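Local atomic coordinates of sucrose 6(F)-phosphate phosphorylase (Thermoanaerobacterium thermosaccharolyticum DSM 571, PDB entry 6S9V), a protein that belongs to the alpha-amylase family of carbohydrate-active enzymes and is a phosphorylase built on an eight-stranded TIM barrel, followed by a C-terminal antiparallel sheet. Residues N19-I24 against R442-Y447; F125-K130 against E163-W168. All coordinates share one frame; numbering follows the deposited sequence.

From the N terminus, the chain first passes through 19-24, which runs into and includes most of the first barrel strand. Contact 1 brings this segment against 442-447, the end of helix 432-446, more than 400 residues later. The large loop it closes holds almost the whole barrel, and the chain then goes on into the C-terminal antiparallel sheet. Contact 2 falls within that loop. It joins 125-130 to 163-168 and closes a much shorter excursion after helix 107-115, well before barrel strand 207-210. The two contacts do not touch. The centres of contact 1 and contact 2 are about 47 Å apart, on opposite sides of the centre of the chain.

Contact 1: residues N19-I24 against R442-Y447; sequences NKVQLI and RFRNEY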
loop_
_atom_site.group_PDB
_atom_site.type_symbol
_atom_site.label_atom_id
_atom_site.label_comp_id
_atom_site.label_asym_id
_atom_site.label_seq_id
_atom_site.Cartn_x
_atom_site.Cartn_y
_atom_site.Cartn_z
ATOM N N ASN A 19 7.214 -4.895 15.824
ATOM C CA ASN A 19 7.471 -3.474 15.583
ATOM C C ASN A 19 8.836 -3.263 14.931
ATOM O O ASN A 19 9.711 -2.569 15.459
ATOM C CB ASN A 19 7.363 -2.690 16.889
ATOM C CG ASN A 19 7.474 -1.190 16.674
ATOM O OD1 ASN A 19 7.144 -0.684 15.599
ATOM N ND2 ASN A 19 7.958 -0.478 17.682
ATOM N N LYS A 20 9.004 -3.840 13.749
ATOM C CA LYS A 20 10.253 -3.730 13.008
ATOM C C LYS A 20 9.965 -3.249 11.595
ATOM O O LYS A 20 8.862 -3.413 11.071
ATOM C CB LYS A 20 11.018 -5.056 12.987
ATOM C CG LYS A 20 11.437 -5.513 14.382
ATOM C CD LYS A 20 12.622 -6.454 14.358
ATOM C CE LYS A 20 12.962 -6.941 15.767
ATOM N NZ LYS A 20 12.915 -5.842 16.782
ATOM N N VAL A 21 10.980 -2.634 10.988
ATOM C CA VAL A 21 10.826 -2.116 9.640
ATOM C C VAL A 21 10.547 -3.260 8.671
ATOM O O VAL A 21 11.145 -4.343 8.754
ATOM C CB VAL A 21 12.086 -1.325 9.244
ATOM C CG1 VAL A 21 11.976 -0.831 7.826
ATOM C CG2 VAL A 21 12.318 -0.166 10.208
ATOM N N GLN A 22 9.643 -3.014 7.728
ATOM C CA GLN A 22 9.290 -3.996 6.711
ATOM C C GLN A 22 9.656 -3.491 5.321
ATOM O O GLN A 22 9.682 -2.289 5.067
ATOM C CB GLN A 22 7.798 -4.295 6.744
ATOM C CG GLN A 22 7.308 -4.787 8.102
ATOM C CD GLN A 22 5.839 -5.114 8.098
ATOM O OE1 GLN A 22 5.072 -4.569 7.308
ATOM N NE2 GLN A 22 5.431 -6.008 8.990
ATOM N N LEU A 23 9.911 -4.427 4.423
ATOM C CA LEU A 23 10.217 -4.134 3.026
ATOM C C LEU A 23 8.962 -4.322 2.175
ATOM O O LEU A 23 8.187 -5.264 2.397
ATOM C CB LEU A 23 11.329 -5.067 2.525
ATOM C CG LEU A 23 11.644 -5.054 1.019
ATOM C CD1 LEU A 23 12.350 -3.771 0.640
ATOM C CD2 LEU A 23 12.480 -6.265 0.621
ATOM N N ILE A 24 8.756 -3.423 1.210
ATOM C CA ILE A 24 7.770 -3.611 0.151
ATOM C C ILE A 24 8.527 -3.832 -1.150
ATOM O O ILE A 24 9.333 -2.985 -1.540
ATOM C CB ILE A 24 6.830 -2.402 -0.013
ATOM C CG1 ILE A 24 6.142 -2.026 1.297
ATOM C CG2 ILE A 24 5.795 -2.691 -1.094
ATOM C CD1 ILE A 24 5.598 -0.605 1.281
ATOM N N ARG A 442 18.412 -0.259 11.050
ATOM C CA ARG A 442 18.815 -1.185 12.101
ATOM C C ARG A 442 18.704 -0.547 13.481
ATOM O O ARG A 442 18.359 -1.235 14.453
ATOM C CB ARG A 442 20.225 -1.718 11.845
ATOM C CG ARG A 442 20.270 -2.630 10.616
ATOM C CD ARG A 442 21.315 -3.724 10.772
ATOM N NE ARG A 442 22.667 -3.267 10.531
ATOM C CZ ARG A 442 23.764 -3.944 10.854
ATOM N NH1 ARG A 442 23.691 -5.135 11.451
ATOM N NH2 ARG A 442 24.943 -3.418 10.570
ATOM N N PHE A 443 18.977 0.754 13.596
ATOM C CA PHE A 443 18.723 1.423 14.865
ATOM C C PHE A 443 17.249 1.329 15.246
ATOM O O PHE A 443 16.913 1.027 16.400
ATOM C CB PHE A 443 19.149 2.888 14.819
ATOM C CG PHE A 443 18.980 3.591 16.142
ATOM C CD1 PHE A 443 19.941 3.463 17.133
ATOM C CD2 PHE A 443 17.848 4.345 16.403
ATOM C CE1 PHE A 443 19.782 4.089 18.373
ATOM C CE2 PHE A 443 17.689 4.984 17.631
ATOM C CZ PHE A 443 18.659 4.856 18.611
ATOM N N ARG A 444 16.354 1.563 14.280
ATOM C CA ARG A 444 14.918 1.474 14.539
ATOM C C ARG A 444 14.487 0.052 14.902
ATOM O O ARG A 444 13.493 -0.132 15.623
ATOM C CB ARG A 444 14.157 1.991 13.316
ATOM C CG ARG A 444 12.654 1.872 13.380
ATOM C CD ARG A 444 12.046 2.583 14.576
ATOM N NE ARG A 444 10.587 2.514 14.516
ATOM C CZ ARG A 444 9.882 1.413 14.766
ATOM N NH1 ARG A 444 10.503 0.295 15.104
ATOM N NH2 ARG A 444 8.558 1.428 14.671
ATOM N N ASN A 445 15.201 -0.963 14.407
ATOM C CA ASN A 445 14.885 -2.343 14.762
ATOM C C ASN A 445 15.503 -2.771 16.083
ATOM O O ASN A 445 14.974 -3.671 16.745
ATOM C CB ASN A 445 15.367 -3.312 13.683
ATOM C CG ASN A 445 14.563 -3.205 12.416
ATOM O OD1 ASN A 445 13.446 -2.680 12.423
ATOM N ND2 ASN A 445 15.123 -3.703 11.310
ATOM N N GLU A 446 16.630 -2.175 16.468
ATOM C CA GLU A 446 17.393 -2.665 17.607
ATOM C C GLU A 446 17.108 -1.902 18.891
ATOM O O GLU A 446 17.107 -2.502 19.970
ATOM C CB GLU A 446 18.903 -2.578 17.331
ATOM C CG GLU A 446 19.435 -3.495 16.235
ATOM C CD GLU A 446 20.865 -3.143 15.823
ATOM O OE1 GLU A 446 21.372 -2.101 16.283
ATOM O OE2 GLU A 446 21.487 -3.909 15.050
ATOM N N TYR A 447 16.862 -0.599 18.819
ATOM C CA TYR A 447 16.793 0.186 20.041
ATOM C C TYR A 447 15.436 0.015 20.711
ATOM O O TYR A 447 14.391 0.242 20.098
ATOM C CB TYR A 447 17.082 1.656 19.769
ATOM C CG TYR A 447 17.458 2.360 21.054
ATOM C CD1 TYR A 447 18.650 2.064 21.705
ATOM C CD2 TYR A 447 16.598 3.269 21.645
ATOM C CE1 TYR A 447 18.987 2.683 22.900
ATOM C CE2 TYR A 447 16.927 3.891 22.829
ATOM C CZ TYR A 447 18.114 3.598 23.452
ATOM O OH TYR A 447 18.417 4.217 24.636
#
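The lead-in to the first barrel strand, 22-25, meets the last turn of helix 432-446 through Asn19, Lys20 and Val21 on one side and Arg444 and Asn445 on the other. Arg444 grips Asn19 end-on with two nitrogens. Its NH2 donates to Asn19 OD1 at 2.7 Å, and its NH1 to the backbone Asn19 O at 3.0 Å. Both oxygens lie close to the guanidinium plane, which is turned 65° from the Asn19 amide. The NH1 bond reaches the backbone carbonyl from above its plane. Arg444 CG stands anti to the backbone N (chi1 176°), which sets it against Val21 CG2 at 3.8 Å. The chain bends beyond CG, at chi2, on its way to Asn19. The third guanidinium nitrogen, NE, binds Phe383 O, while Asn19 ND2 binds Asn451 OD1.

Asn445 makes the second link. Its OD1 takes the backbone N-H of Val21 at 2.9 Å, in the amide plane on a lone pair and nearly straight (169°). Its ND2 is bonded to Asp47 O. Lys20 turns at its last torsion, and NZ meets Asn445 O at 3.0 Å, in the plane of that carbonyl.

Four hydrogen bonds thus join the segments, and three of them end on backbone groups. Together with the bonds to Asp47 and Phe383 they would fix the rotation of the guanidinium and the Asn445 amide. The positive ends of Lys20 and Arg444 both meet carbonyl oxygens. The Lys20 ammonium also sits at the C-terminal end of the helix, where the helix dipole would probably favour it.

Contact 2: residues F125-K130 against E163-W168; sequences FITLDK and EEEKVW
A single antiparallel beta bridge, the non-hydrogen-bonded pair Thr127 and Val167, sets the loop 125-130 alongside strand 164-168. The CA atoms of Thr127 and Val167 are 4.4 Å apart. Trp168 N donates to Ile126 O at 2.9 Å, and on the other side of the pair Leu128 N makes a weak bond to Lys166 O. A water completes the Ile126-Trp168 pair, accepting from Ile126 N and donating to Trp168 O. Ile126 is the centre of an inverse gamma turn, and a short 3-10 segment starts at Leu128.

The Trp168 side chain starts toward the loop. Its CB packs on Ile126 CB at 3.6 Å. Leu128 CD2 meets the indole edge in the ring plane, 3.4 Å from Trp168 CE3. The other methyl, Leu128 CD1, lies 3.7 Å from Lys166 CB, so the two methyls divide between Lys166 and Trp168, alternate residues of the strand. Thr127 CG2 touches Val167 CG1 at 3.8 Å. Thr127 OG1 sits between the backbone N and the carbonyl carbon (chi1 45°), where it reaches Asp129 OD1 at 2.7 Å. A second water joins Asp129 N to Glu165 OE2. Arg117 forms salt bridges to both Asp129 and Glu165, which probably offsets their like charges.

Strand 164-168 is bonded along its other edge to strand 153-157. Helix 107-115 covers Thr127, Glu165 and Val167 through Phe112. On strand 179-181, Asp181 bonds to the backbone of Trp168, and Ile180 touches Phe125 and Val167.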
loop_
_atom_site.group_PDB
_atom_site.type_symbol
_atom_site.label_atom_id
_atom_site.label_comp_id
_atom_site.label_asym_id
_atom_site.label_seq_id
_atom_site.Cartn_x
_atom_site.Cartn_y
_atom_site.Cartn_z
ATOM N N PHE A 125 -19.857 -13.165 -10.360
ATOM C CA PHE A 125 -19.596 -11.919 -11.067
ATOM C C PHE A 125 -20.824 -11.022 -11.048
ATOM O O PHE A 125 -21.957 -11.474 -10.861
ATOM C CB PHE A 125 -19.150 -12.222 -12.504
ATOM C CG PHE A 125 -18.079 -13.275 -12.570
ATOM C CD1 PHE A 125 -16.806 -13.005 -12.102
ATOM C CD2 PHE A 125 -18.360 -14.546 -13.043
ATOM C CE1 PHE A 125 -15.817 -13.978 -12.131
ATOM C CE2 PHE A 125 -17.383 -15.520 -13.066
ATOM C CZ PHE A 125 -16.116 -15.239 -12.605
ATOM N N ILE A 126 -20.575 -9.727 -11.217
ATOM C CA ILE A 126 -21.643 -8.721 -11.130
ATOM C C ILE A 126 -22.150 -8.513 -12.552
ATOM O O ILE A 126 -21.814 -7.552 -13.244
ATOM C CB ILE A 126 -21.165 -7.420 -10.471
ATOM C CG1 ILE A 126 -20.565 -7.700 -9.091
ATOM C CG2 ILE A 126 -22.320 -6.432 -10.352
ATOM C CD1 ILE A 126 -19.954 -6.476 -8.417
ATOM N N THR A 127 -22.953 -9.464 -13.016
ATOM C CA THR A 127 -23.742 -9.229 -14.215
ATOM C C THR A 127 -24.691 -8.066 -13.943
ATOM O O THR A 127 -25.204 -7.912 -12.830
ATOM C CB THR A 127 -24.505 -10.490 -14.612
ATOM O OG1 THR A 127 -25.106 -11.077 -13.453
ATOM C CG2 THR A 127 -23.557 -11.503 -15.259
ATOM N N LEU A 128 -24.900 -7.217 -14.950
ATOM C CA LEU A 128 -25.587 -5.955 -14.695
ATOM C C LEU A 128 -27.043 -6.149 -14.274
ATOM O O LEU A 128 -27.646 -5.212 -13.740
ATOM C CB LEU A 128 -25.527 -5.046 -15.924
ATOM C CG LEU A 128 -24.144 -4.569 -16.379
ATOM C CD1 LEU A 128 -24.291 -3.299 -17.214
ATOM C CD2 LEU A 128 -23.180 -4.344 -15.249
ATOM N N ASP A 129 -27.628 -7.325 -14.508
ATOM C CA ASP A 129 -28.984 -7.573 -14.029
ATOM C C ASP A 129 -29.070 -7.558 -12.506
ATOM O O ASP A 129 -30.174 -7.464 -11.961
ATOM C CB ASP A 129 -29.514 -8.902 -14.569
ATOM C CG ASP A 129 -28.653 -10.086 -14.180
ATOM O OD1 ASP A 129 -27.562 -9.885 -13.606
ATOM O OD2 ASP A 129 -29.082 -11.230 -14.444
ATOM N N LYS A 130 -27.941 -7.677 -11.807
ATOM C CA LYS A 130 -27.930 -7.548 -10.355
ATOM C C LYS A 130 -28.054 -6.101 -9.891
ATOM O O LYS A 130 -28.336 -5.869 -8.709
ATOM C CB LYS A 130 -26.654 -8.168 -9.775
ATOM C CG LYS A 130 -26.566 -9.684 -9.945
ATOM C CD LYS A 130 -25.254 -10.233 -9.397
ATOM C CE LYS A 130 -25.249 -11.754 -9.326
ATOM N NZ LYS A 130 -23.940 -12.305 -8.820
ATOM N N GLU A 163 -24.602 -14.430 -27.298
ATOM C CA GLU A 163 -25.155 -13.201 -26.760
ATOM C C GLU A 163 -24.058 -12.340 -26.150
ATOM O O GLU A 163 -23.035 -12.840 -25.675
ATOM C CB GLU A 163 -26.207 -13.530 -25.702
ATOM C CG GLU A 163 -27.493 -14.107 -26.270
ATOM C CD GLU A 163 -28.388 -14.702 -25.201
ATOM O OE1 GLU A 163 -28.028 -14.625 -24.008
ATOM O OE2 GLU A 163 -29.452 -15.255 -25.556
ATOM N N GLU A 164 -24.277 -11.029 -26.172
ATOM C CA GLU A 164 -23.383 -10.094 -25.507
ATOM C C GLU A 164 -23.834 -9.938 -24.062
ATOM O O GLU A 164 -25.032 -9.832 -23.784
ATOM C CB GLU A 164 -23.382 -8.728 -26.196
ATOM C CG GLU A 164 -22.930 -8.734 -27.650
ATOM C CD GLU A 164 -21.466 -9.084 -27.819
ATOM O OE1 GLU A 164 -20.775 -9.289 -26.801
ATOM O OE2 GLU A 164 -21.004 -9.149 -28.977
ATOM N N GLU A 165 -22.871 -9.934 -23.147
ATOM C CA GLU A 165 -23.149 -9.800 -21.725
ATOM C C GLU A 165 -22.199 -8.782 -21.121
ATOM O O GLU A 165 -20.985 -8.839 -21.355
ATOM C CB GLU A 165 -23.010 -11.130 -20.976
ATOM C CG GLU A 165 -23.479 -11.046 -19.528
ATOM C CD GLU A 165 -24.734 -11.850 -19.263
ATOM O OE1 GLU A 165 -24.764 -13.047 -19.620
ATOM O OE2 GLU A 165 -25.695 -11.282 -18.702
ATOM N N LYS A 166 -22.747 -7.881 -20.323
ATOM C CA LYS A 166 -21.966 -6.900 -19.590
ATOM C C LYS A 166 -21.789 -7.359 -18.154
ATOM O O LYS A 166 -22.726 -7.874 -17.537
ATOM C CB LYS A 166 -22.653 -5.534 -19.617
ATOM C CG LYS A 166 -22.684 -4.893 -20.988
ATOM C CD LYS A 166 -23.344 -3.524 -20.939
ATOM C CE LYS A 166 -23.101 -2.752 -22.224
ATOM N NZ LYS A 166 -24.018 -3.177 -23.300
ATOM N N VAL A 167 -20.568 -7.208 -17.640
ATOM C CA VAL A 167 -20.266 -7.473 -16.242
ATOM C C VAL A 167 -19.482 -6.288 -15.697
ATOM O O VAL A 167 -18.779 -5.587 -16.433
ATOM C CB VAL A 167 -19.475 -8.785 -16.022
ATOM C CG1 VAL A 167 -20.267 -9.973 -16.537
ATOM C CG2 VAL A 167 -18.117 -8.702 -16.685
ATOM N N TRP A 168 -19.603 -6.071 -14.395
ATOM C CA TRP A 168 -18.952 -4.937 -13.760
ATOM C C TRP A 168 -17.438 -5.114 -13.765
ATOM O O TRP A 168 -16.915 -6.182 -13.420
ATOM C CB TRP A 168 -19.478 -4.781 -12.333
ATOM C CG TRP A 168 -19.497 -3.372 -11.848
ATOM C CD1 TRP A 168 -18.595 -2.766 -11.020
ATOM C CD2 TRP A 168 -20.457 -2.372 -12.200
ATOM N NE1 TRP A 168 -18.951 -1.451 -10.815
ATOM C CE2 TRP A 168 -20.088 -1.186 -11.534
ATOM C CE3 TRP A 168 -21.595 -2.367 -13.012
ATOM C CZ2 TRP A 168 -20.824 -0.006 -11.648
ATOM C CZ3 TRP A 168 -22.326 -1.192 -13.126
ATOM C CH2 TRP A 168 -21.934 -0.029 -12.447
HETATM O O HOH W 1 -18.309 -8.402 -12.287
HETATM O O HOH W 2 -27.058 -9.233 -16.880
#